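Obg-like ATPase 1 (Schizosaccharomyces pombe, PDB 1NI3) hydrolyses ATP, and GTP less efficiently, with magnesium as cofactor, and negatively regulates the G2/M transition of the cell cycle. Local coordinates at residues A[159-170]-A[182-193]. Residues are numbered along the deposited sequence; the frame is centred on the assembly and turned at random.
Sequences VEKHLEGLRKIT and KKEEQAIIEKVY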
loop_
_atom_site.group_PDB
_atom_site.type_symbol
_atom_site.label_atom_id
_atom_site.label_comp_id
_atom_site.label_asym_id
_atom_site.label_seq_id
_atom_site.Cartn_x
_atom_site.Cartn_y
_atom_site.Cartn_z
ATOM N N VAL A 159 12.084 -19.651 6.417
ATOM C CA VAL A 159 13.217 -19.947 5.556
ATOM C C VAL A 159 13.891 -21.221 6.046
ATOM O O VAL A 159 14.061 -22.180 5.288
ATOM C CB VAL A 159 14.237 -18.794 5.563
ATOM C CG1 VAL A 159 15.469 -19.179 4.769
ATOM C CG2 VAL A 159 13.589 -17.550 4.974
ATOM N N GLU A 160 14.272 -21.221 7.321
ATOM C CA GLU A 160 14.923 -22.371 7.956
ATOM C C GLU A 160 14.250 -23.673 7.507
ATOM O O GLU A 160 14.908 -24.576 6.983
ATOM C CB GLU A 160 14.831 -22.226 9.481
ATOM C CG GLU A 160 15.551 -23.307 10.307
ATOM C CD GLU A 160 17.064 -23.241 10.200
ATOM O OE1 GLU A 160 17.737 -23.743 11.128
ATOM O OE2 GLU A 160 17.581 -22.716 9.182
ATOM N N LYS A 161 12.938 -23.750 7.707
ATOM C CA LYS A 161 12.180 -24.930 7.333
ATOM C C LYS A 161 12.241 -25.170 5.840
ATOM O O LYS A 161 12.613 -26.247 5.383
ATOM C CB LYS A 161 10.724 -24.792 7.802
ATOM C CG LYS A 161 9.879 -26.050 7.625
ATOM C CD LYS A 161 9.435 -26.228 6.174
ATOM C CE LYS A 161 8.778 -27.580 5.900
ATOM N NZ LYS A 161 8.222 -27.645 4.505
ATOM N N HIS A 162 11.871 -24.158 5.071
ATOM C CA HIS A 162 11.891 -24.289 3.613
ATOM C C HIS A 162 13.285 -24.694 3.138
ATOM O O HIS A 162 13.433 -25.548 2.259
ATOM C CB HIS A 162 11.481 -22.965 2.959
ATOM C CG HIS A 162 11.364 -23.040 1.478
ATOM N ND1 HIS A 162 12.461 -23.105 0.650
ATOM C CD2 HIS A 162 10.276 -23.120 0.671
ATOM C CE1 HIS A 162 12.060 -23.229 -0.601
ATOM N NE2 HIS A 162 10.736 -23.241 -0.612
ATOM N N LEU A 163 14.302 -24.076 3.733
ATOM C CA LEU A 163 15.693 -24.371 3.400
ATOM C C LEU A 163 15.981 -25.822 3.767
ATOM O O LEU A 163 16.713 -26.522 3.066
ATOM C CB LEU A 163 16.627 -23.433 4.166
ATOM C CG LEU A 163 18.123 -23.648 3.961
ATOM C CD1 LEU A 163 18.440 -23.775 2.483
ATOM C CD2 LEU A 163 18.882 -22.494 4.580
ATOM N N GLU A 164 15.403 -26.264 4.878
ATOM C CA GLU A 164 15.567 -27.640 5.323
ATOM C C GLU A 164 15.009 -28.564 4.243
ATOM O O GLU A 164 15.570 -29.621 3.966
ATOM C CB GLU A 164 14.811 -27.856 6.637
ATOM C CG GLU A 164 14.073 -29.190 6.733
ATOM C CD GLU A 164 12.781 -29.094 7.533
ATOM O OE1 GLU A 164 12.843 -28.852 8.759
ATOM O OE2 GLU A 164 11.696 -29.257 6.932
ATOM N N GLY A 165 13.900 -28.153 3.634
ATOM C CA GLY A 165 13.275 -28.957 2.598
ATOM C C GLY A 165 14.113 -29.133 1.344
ATOM O O GLY A 165 14.117 -30.202 0.724
ATOM N N LEU A 166 14.829 -28.080 0.969
ATOM C CA LEU A 166 15.673 -28.122 -0.215
ATOM C C LEU A 166 16.957 -28.910 0.001
ATOM O O LEU A 166 17.575 -29.354 -0.960
ATOM C CB LEU A 166 16.014 -26.703 -0.674
ATOM C CG LEU A 166 14.883 -25.909 -1.324
ATOM C CD1 LEU A 166 15.394 -24.520 -1.655
ATOM C CD2 LEU A 166 14.397 -26.616 -2.583
ATOM N N ARG A 167 17.365 -29.080 1.255
ATOM C CA ARG A 167 18.585 -29.831 1.535
ATOM C C ARG A 167 18.347 -31.304 1.209
ATOM O O ARG A 167 19.277 -32.047 0.880
ATOM C CB ARG A 167 18.991 -29.675 3.000
ATOM C CG ARG A 167 19.275 -28.239 3.405
ATOM C CD ARG A 167 19.357 -28.110 4.922
ATOM N NE ARG A 167 19.304 -26.715 5.353
ATOM C CZ ARG A 167 19.096 -26.330 6.610
ATOM N NH1 ARG A 167 18.919 -27.238 7.564
ATOM N NH2 ARG A 167 19.063 -25.038 6.919
ATOM N N LYS A 168 17.086 -31.720 1.300
ATOM C CA LYS A 168 16.705 -33.097 0.993
ATOM C C LYS A 168 17.136 -33.420 -0.439
ATOM O O LYS A 168 18.178 -34.051 -0.660
ATOM C CB LYS A 168 15.188 -33.275 1.123
ATOM C CG LYS A 168 14.647 -33.167 2.540
ATOM C CD LYS A 168 13.144 -33.352 2.560
ATOM C CE LYS A 168 12.626 -33.482 3.977
ATOM N NZ LYS A 168 13.279 -34.622 4.671
ATOM N N ILE A 169 16.335 -32.979 -1.407
ATOM C CA ILE A 169 16.614 -33.216 -2.817
ATOM C C ILE A 169 17.895 -32.516 -3.259
ATOM O O ILE A 169 17.844 -31.581 -4.053
ATOM C CB ILE A 169 15.461 -32.697 -3.718
ATOM C CG1 ILE A 169 14.097 -32.984 -3.070
ATOM C CG2 ILE A 169 15.555 -33.338 -5.105
ATOM C CD1 ILE A 169 13.689 -31.968 -2.010
ATOM N N THR A 170 19.038 -32.954 -2.739
ATOM C CA THR A 170 20.328 -32.364 -3.113
ATOM C C THR A 170 21.417 -33.438 -3.054
ATOM O O THR A 170 22.615 -33.141 -3.150
ATOM C CB THR A 170 20.729 -31.190 -2.185
ATOM O OG1 THR A 170 19.628 -30.284 -2.065
ATOM C CG2 THR A 170 21.917 -30.428 -2.768
ATOM N N LYS A 182 18.624 -26.347 -8.928
ATOM C CA LYS A 182 17.995 -26.144 -7.635
ATOM C C LYS A 182 19.010 -25.765 -6.558
ATOM O O LYS A 182 18.655 -25.119 -5.573
ATOM C CB LYS A 182 17.233 -27.405 -7.226
ATOM C CG LYS A 182 16.218 -27.863 -8.267
ATOM C CD LYS A 182 15.417 -29.055 -7.775
ATOM C CE LYS A 182 14.554 -29.642 -8.876
ATOM N NZ LYS A 182 13.794 -30.821 -8.386
ATOM N N LYS A 183 20.268 -26.157 -6.744
ATOM C CA LYS A 183 21.308 -25.833 -5.767
ATOM C C LYS A 183 21.538 -24.323 -5.691
ATOM O O LYS A 183 21.660 -23.758 -4.603
ATOM C CB LYS A 183 22.628 -26.528 -6.124
ATOM C CG LYS A 183 22.587 -28.046 -6.069
ATOM C CD LYS A 183 23.947 -28.639 -6.417
ATOM C CE LYS A 183 23.884 -30.144 -6.674
ATOM N NZ LYS A 183 23.380 -30.929 -5.505
ATOM N N GLU A 184 21.607 -23.676 -6.852
ATOM C CA GLU A 184 21.807 -22.231 -6.918
ATOM C C GLU A 184 20.727 -21.573 -6.059
ATOM O O GLU A 184 20.977 -20.576 -5.386
ATOM C CB GLU A 184 21.687 -21.744 -8.371
ATOM C CG GLU A 184 21.848 -20.227 -8.563
ATOM C CD GLU A 184 20.666 -19.578 -9.287
ATOM O OE1 GLU A 184 20.745 -18.370 -9.616
ATOM O OE2 GLU A 184 19.651 -20.270 -9.514
ATOM N N GLU A 185 19.530 -22.153 -6.083
ATOM C CA GLU A 185 18.398 -21.642 -5.320
ATOM C C GLU A 185 18.665 -21.771 -3.826
ATOM O O GLU A 185 18.353 -20.876 -3.038
ATOM C CB GLU A 185 17.132 -22.427 -5.669
ATOM C CG GLU A 185 15.844 -21.701 -5.298
ATOM C CD GLU A 185 14.612 -22.582 -5.379
ATOM O OE1 GLU A 185 14.515 -23.377 -6.337
ATOM O OE2 GLU A 185 13.731 -22.466 -4.498
ATOM N N GLN A 186 19.240 -22.906 -3.445
ATOM C CA GLN A 186 19.556 -23.179 -2.052
ATOM C C GLN A 186 20.630 -22.213 -1.565
ATOM O O GLN A 186 20.599 -21.765 -0.423
ATOM C CB GLN A 186 20.031 -24.632 -1.903
ATOM C CG GLN A 186 20.258 -25.078 -0.465
ATOM C CD GLN A 186 20.094 -26.581 -0.280
ATOM O OE1 GLN A 186 20.327 -27.112 0.805
ATOM N NE2 GLN A 186 19.670 -27.269 -1.335
ATOM N N ALA A 187 21.576 -21.883 -2.437
ATOM C CA ALA A 187 22.638 -20.962 -2.059
ATOM C C ALA A 187 22.036 -19.581 -1.778
ATOM O O ALA A 187 22.499 -18.858 -0.887
ATOM C CB ALA A 187 23.664 -20.863 -3.167
ATOM N N ILE A 188 21.000 -19.231 -2.540
ATOM C CA ILE A 188 20.317 -17.954 -2.403
ATOM C C ILE A 188 19.435 -17.960 -1.161
ATOM O O ILE A 188 19.489 -17.033 -0.351
ATOM C CB ILE A 188 19.463 -17.675 -3.643
ATOM C CG1 ILE A 188 20.383 -17.577 -4.858
ATOM C CG2 ILE A 188 18.637 -16.407 -3.449
ATOM C CD1 ILE A 188 19.673 -17.403 -6.174
ATOM N N ILE A 189 18.618 -18.999 -1.008
ATOM C CA ILE A 189 17.771 -19.078 0.165
ATOM C C ILE A 189 18.673 -18.938 1.382
ATOM O O ILE A 189 18.284 -18.367 2.403
ATOM C CB ILE A 189 17.020 -20.425 0.242
ATOM C CG1 ILE A 189 15.667 -20.307 -0.453
ATOM C CG2 ILE A 189 16.832 -20.836 1.708
ATOM C CD1 ILE A 189 15.752 -19.952 -1.892
ATOM N N GLU A 190 19.885 -19.468 1.259
ATOM C CA GLU A 190 20.866 -19.415 2.330
ATOM C C GLU A 190 21.148 -17.960 2.695
ATOM O O GLU A 190 21.154 -17.597 3.872
ATOM C CB GLU A 190 22.157 -20.092 1.878
ATOM C CG GLU A 190 22.991 -20.694 3.001
ATOM C CD GLU A 190 22.275 -21.830 3.700
ATOM O OE1 GLU A 190 21.681 -21.592 4.778
ATOM O OE2 GLU A 190 22.298 -22.962 3.163
ATOM N N LYS A 191 21.390 -17.134 1.680
ATOM C CA LYS A 191 21.656 -15.713 1.889
ATOM C C LYS A 191 20.439 -15.042 2.513
ATOM O O LYS A 191 20.576 -14.202 3.396
ATOM C CB LYS A 191 21.983 -15.022 0.558
ATOM C CG LYS A 191 23.365 -15.317 -0.011
ATOM C CD LYS A 191 23.570 -14.615 -1.364
ATOM C CE LYS A 191 23.364 -13.105 -1.273
ATOM N NZ LYS A 191 23.362 -12.466 -2.619
ATOM N N VAL A 192 19.250 -15.409 2.035
ATOM C CA VAL A 192 18.000 -14.850 2.557
ATOM C C VAL A 192 17.961 -15.085 4.066
ATOM O O VAL A 192 17.575 -14.195 4.829
ATOM C CB VAL A 192 16.777 -15.530 1.931
ATOM C CG1 VAL A 192 15.517 -15.043 2.602
ATOM C CG2 VAL A 192 16.741 -15.230 0.447
ATOM N N TYR A 193 18.353 -16.287 4.485
ATOM C CA TYR A 193 18.372 -16.638 5.894
ATOM C C TYR A 193 19.460 -15.802 6.545
ATOM O O TYR A 193 19.212 -15.072 7.507
ATOM C CB TYR A 193 18.696 -18.114 6.064
ATOM C CG TYR A 193 18.501 -18.597 7.480
ATOM C CD1 TYR A 193 17.243 -18.985 7.941
ATOM C CD2 TYR A 193 19.571 -18.643 8.368
ATOM C CE1 TYR A 193 17.057 -19.414 9.256
ATOM C CE2 TYR A 193 19.404 -19.065 9.681
ATOM C CZ TYR A 193 18.146 -19.449 10.121
ATOM O OH TYR A 193 17.991 -19.871 11.419
#
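Helix 140-168 and helix 179-199 pack here as an antiparallel pair, with Leu163 against Ile189 at the centre. The pair projects from the nucleotide-binding domain, away from the predicted ATP site. The axes of segments 159-168 and 182-193 approach to 9.9 Å, with 162° between their N-to-C directions. Ile189 is a knob in a hole formed by Val159, His162, Leu163 and Leu166. Its CG2 branch meets CD1 of Leu163 at 3.4 Å. Ile215 of helix 210-217 also touches Ile189. Val159 continues the apolar seam: its CG1 lies 3.6 Å from Tyr193 CB, and its CG2 faces Val192 CG1. With CG anti to the backbone N (chi1 -170°), Tyr193 sets its ring so that Val159 meets the edge. The carboxylate of Glu160 lies over one face of this ring, OE2 being 3.3 Å from Tyr193 CE1, with the two planes nearly parallel. The same OE2 forms a salt bridge with Arg167 on its own helix. At the other end, the extended side chain of Gln186 reaches across to Leu166 and Thr170. Its NE2 donates to Thr170 OG1 at 3.1 Å, close to the amide plane, and weakly to Leu166 O at 3.0 Å. Its CG packs on Leu163 CD1. A leucine in place of Gln186 has no amide, and Leu166 O and Thr170 OG1 would probably be left without this donor. Eleven residues connect the two segments. This is an antiparallel helical hairpin, consistent with the coiled-coil insertion that YchF/OLA1 proteins carry in their G domain.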